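Local atomic coordinates of flagellar protein FlgA (Thermotoga maritima, PDB entry 3FRN), a protein that probably acts as a periplasmic chaperone in the assembly of the P-ring of the flagellar basal body. Residues N64-V69 and E93-K98; F80-K85 and Q110-T115; F255-V258 and L264-L267; E166-F171 and G196-A201. All coordinates share one frame; numbering follows the deposited sequence.

Contact 1. Residues N64-V69 and E93-K98; sequences NVRITV and EAFVVK
Each nitrogen of the Arg66 guanidinium has a polar partner: water 1 at NH1, Glu93 at NH2 and Glu42 at NE. Arg66 NH1 donates to water 1 at 3.1 Å, and that water gives a weak hydrogen bond to Glu93 OE2. Arg66 NH2 faces Glu93 OE1 at 3.6 Å, a long salt bridge in which the carboxylate lies at the guanidinium edge with its plane turned 62° away. Glu42, of strand 42-45, forms a salt bridge with Arg66 NE. Phe95 meets the same group by its rim: CE1 stands over the centre of the guanidinium, 3.5 Å from Arg66 CZ, with the two planes almost perpendicular (89°). The charge therefore lies at the ring's edge, not above its pi face. Arg66 gets this far because CG is anti to the backbone N (chi1 174°) and the chain stays extended to NE, reaching from strand 65-69 to strand 93-101, whose backbones do not pair. The contact thus joins the N-terminal part to the HotDog-like part through one long side chain. Glu42 and Glu93 probably balance the arginine's positive charge, while Phe95 only packs its rim against the flat group and limits its rotation on that face.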
loop_
_atom_site.group_PDB
_atom_site.type_symbol
_atom_site.label_atom_id
_atom_site.label_comp_id
_atom_site.label_asym_id
_atom_site.label_seq_id
_atom_site.Cartn_x
_atom_site.Cartn_y
_atom_site.Cartn_z
ATOM N N ASN A 64 19.173 -2.651 5.071
ATOM C CA ASN A 64 18.716 -2.793 6.440
ATOM C C ASN A 64 19.046 -4.184 6.961
ATOM O O ASN A 64 19.210 -5.130 6.183
ATOM C CB ASN A 64 17.197 -2.601 6.516
ATOM C CG ASN A 64 16.712 -1.402 5.720
ATOM O OD1 ASN A 64 15.987 -1.552 4.733
ATOM N ND2 ASN A 64 17.115 -0.205 6.139
ATOM N N VAL A 65 19.131 -4.306 8.283
ATOM C CA VAL A 65 19.243 -5.612 8.930
ATOM C C VAL A 65 17.876 -5.971 9.494
ATOM O O VAL A 65 17.284 -5.174 10.218
ATOM C CB VAL A 65 20.283 -5.600 10.077
ATOM C CG1 VAL A 65 20.441 -6.988 10.678
ATOM C CG2 VAL A 65 21.633 -5.083 9.570
ATOM N N ARG A 66 17.385 -7.163 9.164
ATOM C CA ARG A 66 16.077 -7.622 9.631
ATOM C C ARG A 66 16.182 -8.599 10.812
ATOM O O ARG A 66 16.719 -9.694 10.679
ATOM C CB ARG A 66 15.276 -8.233 8.471
ATOM C CG ARG A 66 13.959 -8.883 8.884
ATOM C CD ARG A 66 13.036 -9.043 7.693
ATOM N NE ARG A 66 11.688 -9.462 8.078
ATOM C CZ ARG A 66 10.665 -9.565 7.231
ATOM N NH1 ARG A 66 10.823 -9.271 5.942
ATOM N NH2 ARG A 66 9.477 -9.955 7.677
ATOM N N ILE A 67 15.649 -8.181 11.958
ATOM C CA ILE A 67 15.758 -8.924 13.211
ATOM C C ILE A 67 14.403 -9.459 13.675
ATOM O O ILE A 67 13.448 -8.700 13.852
ATOM C CB ILE A 67 16.319 -8.031 14.335
ATOM C CG1 ILE A 67 17.514 -7.224 13.840
ATOM C CG2 ILE A 67 16.672 -8.851 15.592
ATOM C CD1 ILE A 67 17.820 -6.083 14.743
ATOM N N THR A 68 14.341 -10.766 13.877
ATOM C CA THR A 68 13.164 -11.424 14.424
ATOM C C THR A 68 13.459 -11.738 15.886
ATOM O O THR A 68 14.465 -12.366 16.182
ATOM C CB THR A 68 12.892 -12.727 13.666
ATOM O OG1 THR A 68 12.872 -12.457 12.258
ATOM C CG2 THR A 68 11.570 -13.370 14.096
ATOM N N VAL A 69 12.619 -11.261 16.803
ATOM C CA VAL A 69 12.767 -11.632 18.201
ATOM C C VAL A 69 11.823 -12.775 18.587
ATOM O O VAL A 69 10.601 -12.655 18.465
ATOM C CB VAL A 69 12.512 -10.441 19.127
ATOM C CG1 VAL A 69 12.866 -10.804 20.553
ATOM C CG2 VAL A 69 13.330 -9.252 18.670
ATOM N N GLU A 93 2.296 -5.390 7.353
ATOM C CA GLU A 93 3.505 -5.711 8.087
ATOM C C GLU A 93 3.941 -4.445 8.813
ATOM O O GLU A 93 3.751 -3.341 8.295
ATOM C CB GLU A 93 4.615 -6.167 7.146
ATOM C CG GLU A 93 4.479 -7.595 6.636
ATOM C CD GLU A 93 5.749 -8.105 5.948
ATOM O OE1 GLU A 93 6.245 -9.179 6.351
ATOM O OE2 GLU A 93 6.258 -7.439 5.013
ATOM N N ALA A 94 4.505 -4.612 10.011
ATOM C CA ALA A 94 5.155 -3.511 10.735
ATOM C C ALA A 94 6.547 -3.909 11.250
ATOM O O ALA A 94 6.770 -5.040 11.691
ATOM C CB ALA A 94 4.271 -2.993 11.874
ATOM N N PHE A 95 7.476 -2.966 11.160
ATOM C CA PHE A 95 8.867 -3.171 11.519
ATOM C C PHE A 95 9.246 -2.052 12.465
ATOM O O PHE A 95 9.023 -0.879 12.151
ATOM C CB PHE A 95 9.773 -3.070 10.274
ATOM C CG PHE A 95 9.578 -4.178 9.294
ATOM C CD1 PHE A 95 10.204 -5.402 9.481
ATOM C CD2 PHE A 95 8.762 -4.005 8.182
ATOM C CE1 PHE A 95 10.014 -6.440 8.576
ATOM C CE2 PHE A 95 8.564 -5.038 7.281
ATOM C CZ PHE A 95 9.191 -6.261 7.480
ATOM N N VAL A 96 9.826 -2.387 13.613
ATOM C CA VAL A 96 10.309 -1.310 14.466
ATOM C C VAL A 96 11.655 -0.790 13.953
ATOM O O VAL A 96 12.557 -1.581 13.635
ATOM C CB VAL A 96 10.226 -1.639 16.002
ATOM C CG1 VAL A 96 9.814 -3.118 16.293
ATOM C CG2 VAL A 96 11.475 -1.248 16.716
ATOM N N VAL A 97 11.774 0.533 13.829
ATOM C CA VAL A 97 12.965 1.141 13.226
ATOM C C VAL A 97 13.718 2.050 14.198
ATOM O O VAL A 97 14.833 2.487 13.915
ATOM C CB VAL A 97 12.648 1.932 11.913
ATOM C CG1 VAL A 97 12.381 0.984 10.725
ATOM C CG2 VAL A 97 11.513 2.933 12.121
ATOM N N LYS A 98 13.086 2.337 15.332
ATOM C CA LYS A 98 13.690 3.084 16.418
ATOM C C LYS A 98 12.970 2.626 17.686
ATOM O O LYS A 98 11.770 2.386 17.656
ATOM C CB LYS A 98 13.481 4.586 16.194
ATOM C CG LYS A 98 14.751 5.442 16.248
ATOM C CD LYS A 98 14.469 6.938 16.053
ATOM C CE LYS A 98 14.182 7.336 14.593
ATOM N NZ LYS A 98 12.762 7.121 14.151
HETATM O O HOH W 1 9.170 -8.280 3.544
#

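Contact 2. Residues F80-K85 and Q110-T115; sequences FEEIGK and QTIRVT
Glu82 lays its aliphatic stem across Ile112 and Val114, two side chains on the helix-facing side of strand 111-118. Its CG touches Val114 CG2 at 3.5 Å and Ile112 CG2 at 3.8 Å, so one methylene bridges two alternate residues of the strand. The Glu82 and Val114 side chains run past each other in opposite directions. With CG anti to the backbone N (chi1 -175°), the stem reaches over to the strand; the bend at chi2 (54°) then turns the carboxylate beside the backbone of Ile112, where Glu82 CD lies 3.7 Å from Ile112 O. No hydrogen bond crosses between the segments. Ile83, the next residue, adds a looser contact: its CG1 lies 4.3 Å from Val114 CG2, and its side chain also touches Met137 and Leu139 of strand 132-148. The helix segment runs at 37° to the strand, with the axes 8.3 Å apart at their closest. This is the helix-on-sheet packing of the HotDog-like domain, in which helix 74-87 lies against an antiparallel sheet; Ala78 and Lys86 of the same helix also touch Ile112 and Val114, respectively. The chemistry is chiefly apolar: Glu82 contributes its methylenes to the packing, while its carboxylate, beside the Ile112 carbonyl oxygen, meets another acceptor there, so the grip probably rests on the methylenes.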
loop_
_atom_site.group_PDB
_atom_site.type_symbol
_atom_site.label_atom_id
_atom_site.label_comp_id
_atom_site.label_asym_id
_atom_site.label_seq_id
_atom_site.Cartn_x
_atom_site.Cartn_y
_atom_site.Cartn_z
ATOM N N PHE A 80 -0.280 -4.898 17.156
ATOM C CA PHE A 80 -0.862 -4.890 15.804
ATOM C C PHE A 80 -2.351 -4.533 15.763
ATOM O O PHE A 80 -2.792 -3.782 14.878
ATOM C CB PHE A 80 -0.619 -6.226 15.090
ATOM C CG PHE A 80 0.695 -6.291 14.336
ATOM C CD1 PHE A 80 1.912 -6.176 15.004
ATOM C CD2 PHE A 80 0.709 -6.481 12.960
ATOM C CE1 PHE A 80 3.121 -6.239 14.317
ATOM C CE2 PHE A 80 1.913 -6.544 12.264
ATOM C CZ PHE A 80 3.123 -6.427 12.949
ATOM N N GLU A 81 -3.123 -5.080 16.703
ATOM C CA GLU A 81 -4.526 -4.705 16.838
ATOM C C GLU A 81 -4.674 -3.197 17.045
ATOM O O GLU A 81 -5.547 -2.565 16.450
ATOM C CB GLU A 81 -5.205 -5.482 17.976
ATOM C CG GLU A 81 -5.617 -6.906 17.604
ATOM C CD GLU A 81 -6.243 -7.673 18.769
ATOM O OE1 GLU A 81 -5.835 -7.457 19.936
ATOM O OE2 GLU A 81 -7.144 -8.501 18.516
ATOM N N GLU A 82 -3.802 -2.634 17.877
ATOM C CA GLU A 82 -3.810 -1.208 18.190
ATOM C C GLU A 82 -3.395 -0.325 17.010
ATOM O O GLU A 82 -4.042 0.698 16.751
ATOM C CB GLU A 82 -2.943 -0.926 19.425
ATOM C CG GLU A 82 -2.966 0.517 19.934
ATOM C CD GLU A 82 -4.355 1.042 20.214
ATOM O OE1 GLU A 82 -5.172 0.287 20.788
ATOM O OE2 GLU A 82 -4.621 2.217 19.863
ATOM N N ILE A 83 -2.326 -0.706 16.305
ATOM C CA ILE A 83 -1.917 0.015 15.093
ATOM C C ILE A 83 -3.088 0.037 14.107
ATOM O O ILE A 83 -3.471 1.101 13.607
ATOM C CB ILE A 83 -0.646 -0.601 14.418
ATOM C CG1 ILE A 83 0.585 -0.442 15.304
ATOM C CG2 ILE A 83 -0.358 0.083 13.098
ATOM C CD1 ILE A 83 1.784 -1.382 14.923
ATOM N N GLY A 84 -3.670 -1.140 13.868
ATOM C CA GLY A 84 -4.845 -1.294 12.998
ATOM C C GLY A 84 -5.943 -0.276 13.241
ATOM O O GLY A 84 -6.531 0.250 12.290
ATOM N N LYS A 85 -6.198 0.022 14.513
ATOM C CA LYS A 85 -7.222 0.997 14.897
ATOM C C LYS A 85 -6.810 2.442 14.613
ATOM O O LYS A 85 -7.602 3.215 14.087
ATOM C CB LYS A 85 -7.618 0.837 16.370
ATOM C CG LYS A 85 -8.305 -0.484 16.689
ATOM C CD LYS A 85 -8.507 -0.666 18.186
ATOM C CE LYS A 85 -8.672 -2.141 18.556
ATOM N NZ LYS A 85 -7.365 -2.875 18.658
ATOM N N GLN A 110 0.774 -2.651 30.265
ATOM C CA GLN A 110 -0.453 -2.164 30.871
ATOM C C GLN A 110 -1.261 -1.422 29.816
ATOM O O GLN A 110 -2.433 -1.728 29.587
ATOM C CB GLN A 110 -0.148 -1.210 32.017
ATOM C CG GLN A 110 0.440 -1.843 33.261
ATOM C CD GLN A 110 0.553 -0.834 34.383
ATOM O OE1 GLN A 110 0.417 0.373 34.157
ATOM N NE2 GLN A 110 0.793 -1.316 35.599
ATOM N N THR A 111 -0.614 -0.451 29.175
ATOM C CA THR A 111 -1.261 0.422 28.202
ATOM C C THR A 111 -0.520 0.367 26.871
ATOM O O THR A 111 0.701 0.191 26.835
ATOM C CB THR A 111 -1.276 1.879 28.701
ATOM O OG1 THR A 111 -1.276 1.896 30.137
ATOM C CG2 THR A 111 -2.503 2.632 28.166
ATOM N N ILE A 112 -1.264 0.486 25.777
ATOM C CA ILE A 112 -0.666 0.554 24.445
ATOM C C ILE A 112 -1.257 1.744 23.697
ATOM O O ILE A 112 -2.421 1.707 23.290
ATOM C CB ILE A 112 -0.870 -0.756 23.646
ATOM C CG1 ILE A 112 -0.262 -1.942 24.404
ATOM C CG2 ILE A 112 -0.248 -0.637 22.246
ATOM C CD1 ILE A 112 -0.638 -3.296 23.864
ATOM N N ARG A 113 -0.463 2.802 23.539
ATOM C CA ARG A 113 -0.911 4.018 22.855
ATOM C C ARG A 113 -0.128 4.244 21.561
ATOM O O ARG A 113 1.108 4.230 21.563
ATOM C CB ARG A 113 -0.787 5.233 23.783
ATOM C CG ARG A 113 -1.367 6.532 23.225
ATOM C CD ARG A 113 -1.082 7.725 24.145
ATOM N NE ARG A 113 0.354 7.960 24.320
ATOM C CZ ARG A 113 0.888 9.034 24.899
ATOM N NH1 ARG A 113 0.112 10.005 25.373
ATOM N NH2 ARG A 113 2.208 9.137 25.002
ATOM N N VAL A 114 -0.857 4.450 20.460
ATOM C CA VAL A 114 -0.245 4.613 19.136
ATOM C C VAL A 114 -0.555 5.987 18.537
ATOM O O VAL A 114 -1.730 6.392 18.467
ATOM C CB VAL A 114 -0.700 3.493 18.166
ATOM C CG1 VAL A 114 -0.252 3.781 16.743
ATOM C CG2 VAL A 114 -0.166 2.161 18.617
ATOM N N THR A 115 0.503 6.699 18.105
ATOM C CA THR A 115 0.314 8.024 17.489
ATOM C C THR A 115 1.048 8.087 16.152
ATOM O O THR A 115 2.118 7.496 15.994
ATOM C CB THR A 115 0.860 9.149 18.406
ATOM O OG1 THR A 115 0.585 8.760 19.776
ATOM C CG2 THR A 115 0.222 10.530 18.087
#

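Contact 3. Residues F255-V258 and L264-L267; sequences FGRV and LRIL
Arg257 and Arg265 form the hydrogen-bonded pair of this antiparallel hairpin: Arg265 N donates to Arg257 O at 2.9 Å, nearly straight (163°) and in the carbonyl plane, and Arg257 N donates back to Arg265 O at 3.0 Å. A third bond, from Leu267 N to Phe255 O at 3.1 Å, extends the ladder. Gly256 faces Ile266 in a non-hydrogen-bonded pair whose CA atoms are 4.1 Å apart, and Leu264 CD1 packs over Gly256 CA at 3.9 Å. On that face Leu264 CD2 also meets Val258 CG2 at 3.9 Å. On the other face the two arginines run side by side, CG of Arg257 against CB of Arg265 at 3.7 Å. Arg257 CG sits between its backbone N and carbonyl carbon (chi1 60°), placing CD by Leu267 CD2. Glu259 forms a salt bridge with Arg257 NE and only a weak, long ion pair with Arg265 NH1. Beyond the hairpin, strand 253-259 bonds to strand 242-246 and strand 263-266 to strand 215-219, where Leu264 and Ile266 reach Ala218; the hairpin thus supplies the last two strands of a five-stranded sheet whose first and last strands also pair.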
loop_
_atom_site.group_PDB
_atom_site.type_symbol
_atom_site.label_atom_id
_atom_site.label_comp_id
_atom_site.label_asym_id
_atom_site.label_seq_id
_atom_site.Cartn_x
_atom_site.Cartn_y
_atom_site.Cartn_z
ATOM N N PHE A 255 -34.521 13.147 -26.926
ATOM C CA PHE A 255 -33.870 12.968 -25.636
ATOM C C PHE A 255 -34.245 11.577 -25.154
ATOM O O PHE A 255 -35.414 11.191 -25.227
ATOM C CB PHE A 255 -34.380 13.990 -24.615
ATOM C CG PHE A 255 -33.649 15.304 -24.635
ATOM C CD1 PHE A 255 -34.292 16.461 -25.066
ATOM C CD2 PHE A 255 -32.333 15.392 -24.199
ATOM C CE1 PHE A 255 -33.630 17.688 -25.077
ATOM C CE2 PHE A 255 -31.663 16.612 -24.209
ATOM C CZ PHE A 255 -32.314 17.762 -24.645
ATOM N N GLY A 256 -33.262 10.838 -24.649
ATOM C CA GLY A 256 -33.501 9.485 -24.191
ATOM C C GLY A 256 -32.542 9.021 -23.123
ATOM O O GLY A 256 -31.326 9.131 -23.280
ATOM N N ARG A 257 -33.096 8.503 -22.033
ATOM C CA ARG A 257 -32.290 7.983 -20.940
ATOM C C ARG A 257 -31.849 6.560 -21.230
ATOM O O ARG A 257 -32.634 5.734 -21.721
ATOM C CB ARG A 257 -33.040 8.054 -19.606
ATOM C CG ARG A 257 -34.343 7.272 -19.567
ATOM C CD ARG A 257 -35.221 7.630 -18.369
ATOM N NE ARG A 257 -34.974 6.777 -17.207
ATOM C CZ ARG A 257 -35.798 6.668 -16.166
ATOM N NH1 ARG A 257 -35.489 5.868 -15.155
ATOM N NH2 ARG A 257 -36.938 7.350 -16.134
ATOM N N VAL A 258 -30.583 6.278 -20.948
ATOM C CA VAL A 258 -30.082 4.913 -21.018
ATOM C C VAL A 258 -30.699 4.118 -19.876
ATOM O O VAL A 258 -30.584 4.485 -18.697
ATOM C CB VAL A 258 -28.558 4.879 -20.916
ATOM C CG1 VAL A 258 -28.033 3.442 -20.996
ATOM C CG2 VAL A 258 -27.941 5.760 -21.993
ATOM N N LEU A 264 -32.894 2.767 -24.915
ATOM C CA LEU A 264 -33.199 4.163 -24.633
ATOM C C LEU A 264 -34.667 4.288 -24.297
ATOM O O LEU A 264 -35.510 3.606 -24.874
ATOM C CB LEU A 264 -32.888 5.072 -25.821
ATOM C CG LEU A 264 -31.516 5.732 -25.973
ATOM C CD1 LEU A 264 -31.690 7.085 -26.637
ATOM C CD2 LEU A 264 -30.788 5.891 -24.638
ATOM N N ARG A 265 -34.971 5.153 -23.346
ATOM C CA ARG A 265 -36.340 5.555 -23.110
ATOM C C ARG A 265 -36.459 7.004 -23.516
ATOM O O ARG A 265 -35.851 7.877 -22.903
ATOM C CB ARG A 265 -36.715 5.387 -21.647
ATOM C CG ARG A 265 -38.120 5.854 -21.323
ATOM C CD ARG A 265 -38.850 4.773 -20.558
ATOM N NE ARG A 265 -38.753 3.489 -21.252
ATOM C CZ ARG A 265 -39.000 2.310 -20.694
ATOM N NH1 ARG A 265 -39.366 2.234 -19.420
ATOM N NH2 ARG A 265 -38.876 1.205 -21.414
ATOM N N ILE A 266 -37.234 7.254 -24.562
ATOM C CA ILE A 266 -37.430 8.612 -25.049
ATOM C C ILE A 266 -38.417 9.395 -24.173
ATOM O O ILE A 266 -39.575 8.999 -23.997
ATOM C CB ILE A 266 -37.797 8.627 -26.538
ATOM C CG1 ILE A 266 -36.588 8.138 -27.346
ATOM C CG2 ILE A 266 -38.214 10.029 -26.977
ATOM C CD1 ILE A 266 -36.913 7.595 -28.710
ATOM N N LEU A 267 -37.914 10.496 -23.611
ATOM C CA LEU A 267 -38.648 11.335 -22.666
ATOM C C LEU A 267 -39.745 12.133 -23.367
ATOM O O LEU A 267 -39.478 12.831 -24.352
ATOM C CB LEU A 267 -37.681 12.286 -21.948
ATOM C CG LEU A 267 -36.319 11.765 -21.468
ATOM C CD1 LEU A 267 -35.464 12.926 -20.981
ATOM C CD2 LEU A 267 -36.438 10.690 -20.381
#

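Contact 4. Residues E166-F171 and G196-A201; sequences EKRNVF and GTVLTA
Within the SAF region, the end of strand 163-169 meets the loop between strands 188-189 and 204-205, and Arg168 makes the meeting. Its guanidinium passes the side chain of Val198, the two running in opposite directions, so that Arg168 NE comes within 3.5 Å of the Val198 CG2 methyl. That methyl approaches the guanidinium obliquely. Farther out, Arg168 NH1 lies 3.5 Å from Gly196 O, near the guanidinium plane, without a direct hydrogen bond. Water 2 links them instead: it donates to Gly196 O at 3.0 Å and takes a weak bond from Arg168 NH1 in the guanidinium plane. Bends at chi2 (-81°) and chi3 (-145°) fold the arginine back along its own strand, bringing NH2 toward Glu166 OE1 in a salt bridge whose modelled length is too short to be trusted. Glu166 OE2 also forms a salt bridge with Arg164. At the end of the strand, Asn169 OD1 accepts from Phe171 N at 3.0 Å in an Asx turn that leads into a short 3-10 segment; the donor stands above the amide plane. The same OD1 also accepts from Lys141 N. Both segments reach the long strand 132-148: Arg168 pairs through its backbone with Arg143, while Gly196 and Thr197 bond to Leu148, so strand 132-148 bonds to both strand 163-169 and the start of the loop.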
loop_
_atom_site.group_PDB
_atom_site.type_symbol
_atom_site.label_atom_id
_atom_site.label_comp_id
_atom_site.label_asym_id
_atom_site.label_seq_id
_atom_site.Cartn_x
_atom_site.Cartn_y
_atom_site.Cartn_z
ATOM N N GLU A 166 3.235 -6.790 -10.789
ATOM C CA GLU A 166 4.493 -6.526 -10.081
ATOM C C GLU A 166 4.243 -6.326 -8.593
ATOM O O GLU A 166 3.221 -5.754 -8.208
ATOM C CB GLU A 166 5.175 -5.274 -10.633
ATOM C CG GLU A 166 5.825 -5.440 -11.999
ATOM C CD GLU A 166 6.725 -4.275 -12.357
ATOM O OE1 GLU A 166 7.022 -3.454 -11.461
ATOM O OE2 GLU A 166 7.142 -4.178 -13.531
ATOM N N LYS A 167 5.180 -6.786 -7.765
ATOM C CA LYS A 167 5.122 -6.582 -6.313
ATOM C C LYS A 167 5.462 -5.131 -5.953
ATOM O O LYS A 167 6.486 -4.611 -6.394
ATOM C CB LYS A 167 6.078 -7.549 -5.600
ATOM C CG LYS A 167 5.416 -8.794 -5.004
ATOM C CD LYS A 167 5.382 -8.730 -3.478
ATOM C CE LYS A 167 4.673 -9.940 -2.853
ATOM N NZ LYS A 167 3.203 -9.720 -2.617
ATOM N N ARG A 168 4.600 -4.476 -5.173
ATOM C CA ARG A 168 4.826 -3.085 -4.753
ATOM C C ARG A 168 4.320 -2.819 -3.330
ATOM O O ARG A 168 3.444 -3.526 -2.833
ATOM C CB ARG A 168 4.124 -2.107 -5.707
ATOM C CG ARG A 168 4.754 -1.920 -7.083
ATOM C CD ARG A 168 5.933 -0.949 -7.075
ATOM N NE ARG A 168 6.002 -0.165 -8.312
ATOM C CZ ARG A 168 6.499 -0.609 -9.464
ATOM N NH1 ARG A 168 6.509 0.181 -10.530
ATOM N NH2 ARG A 168 6.984 -1.841 -9.556
ATOM N N ASN A 169 4.866 -1.789 -2.687
ATOM C CA ASN A 169 4.340 -1.309 -1.413
ATOM C C ASN A 169 3.117 -0.430 -1.651
ATOM O O ASN A 169 3.229 0.698 -2.135
ATOM C CB ASN A 169 5.414 -0.542 -0.623
ATOM C CG ASN A 169 4.971 -0.166 0.799
ATOM O OD1 ASN A 169 3.856 -0.479 1.248
ATOM N ND2 ASN A 169 5.859 0.512 1.515
ATOM N N VAL A 170 1.956 -0.965 -1.289
ATOM C CA VAL A 170 0.671 -0.294 -1.458
ATOM C C VAL A 170 0.594 0.989 -0.630
ATOM O O VAL A 170 -0.156 1.895 -0.962
ATOM C CB VAL A 170 -0.506 -1.259 -1.117
ATOM C CG1 VAL A 170 -1.872 -0.569 -1.247
ATOM C CG2 VAL A 170 -0.441 -2.506 -2.003
ATOM N N PHE A 171 1.397 1.078 0.427
ATOM C CA PHE A 171 1.393 2.271 1.274
ATOM C C PHE A 171 2.264 3.395 0.714
ATOM O O PHE A 171 2.345 4.473 1.302
ATOM C CB PHE A 171 1.827 1.932 2.703
ATOM C CG PHE A 171 0.821 1.128 3.480
ATOM C CD1 PHE A 171 -0.491 0.990 3.036
ATOM C CD2 PHE A 171 1.180 0.535 4.678
ATOM C CE1 PHE A 171 -1.411 0.251 3.755
ATOM C CE2 PHE A 171 0.267 -0.197 5.404
ATOM C CZ PHE A 171 -1.031 -0.340 4.945
ATOM N N GLY A 196 5.605 1.293 -17.014
ATOM C CA GLY A 196 6.126 1.313 -15.646
ATOM C C GLY A 196 5.169 1.944 -14.649
ATOM O O GLY A 196 5.357 1.833 -13.438
ATOM N N THR A 197 4.142 2.610 -15.166
ATOM C CA THR A 197 3.149 3.273 -14.339
ATOM C C THR A 197 2.244 2.253 -13.659
ATOM O O THR A 197 1.575 1.459 -14.327
ATOM C CB THR A 197 2.301 4.273 -15.169
ATOM O OG1 THR A 197 3.156 5.289 -15.714
ATOM C CG2 THR A 197 1.237 4.932 -14.317
ATOM N N VAL A 198 2.253 2.285 -12.326
ATOM C CA VAL A 198 1.325 1.520 -11.491
ATOM C C VAL A 198 -0.061 2.066 -11.725
ATOM O O VAL A 198 -0.303 3.259 -11.512
ATOM C CB VAL A 198 1.643 1.673 -9.992
ATOM C CG1 VAL A 198 0.609 0.933 -9.137
ATOM C CG2 VAL A 198 3.053 1.188 -9.691
ATOM N N LEU A 199 -0.960 1.194 -12.167
ATOM C CA LEU A 199 -2.301 1.597 -12.541
ATOM C C LEU A 199 -3.089 1.840 -11.276
ATOM O O LEU A 199 -2.968 1.083 -10.324
ATOM C CB LEU A 199 -2.960 0.512 -13.404
ATOM C CG LEU A 199 -3.437 0.947 -14.792
ATOM C CD1 LEU A 199 -2.561 2.052 -15.341
ATOM C CD2 LEU A 199 -3.429 -0.219 -15.763
ATOM N N THR A 200 -3.857 2.924 -11.246
ATOM C CA THR A 200 -4.730 3.204 -10.115
ATOM C C THR A 200 -6.142 3.558 -10.579
ATOM O O THR A 200 -6.334 4.027 -11.699
ATOM C CB THR A 200 -4.193 4.345 -9.195
ATOM O OG1 THR A 200 -4.172 5.585 -9.910
ATOM C CG2 THR A 200 -2.792 4.039 -8.650
ATOM N N ALA A 201 -7.116 3.346 -9.694
ATOM C CA ALA A 201 -8.529 3.575 -9.974
ATOM C C ALA A 201 -8.847 4.937 -10.606
ATOM O O ALA A 201 -9.702 5.036 -11.488
ATOM C CB ALA A 201 -9.339 3.372 -8.702
HETATM O O HOH W 2 5.541 3.407 -10.851
#

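How the contacts relate
Contacts 1 and 2 are neighbours, with centres about 17 Å apart, and alternate along the chain: helix 74-87 follows strand 65-69 and precedes strand 93-101. They touch where Ala94 N meets Phe80 CZ at 3.7 Å, so strand 93-101 takes part in contact 1 and also packs against the helix of contact 2. Contact 4 reaches the same sheet by way of strand 163-169, its nearest atoms about 6 Å from contact 1 and about 8 Å from contact 2. Contact 3 stands apart, its centre about 60 Å from that of contact 1 and about 40 Å from that of contact 4, reflecting an elongated molecule. A glycerol, probably from crystallisation, lies about 5 Å from the Arg66 side chain in contact 1.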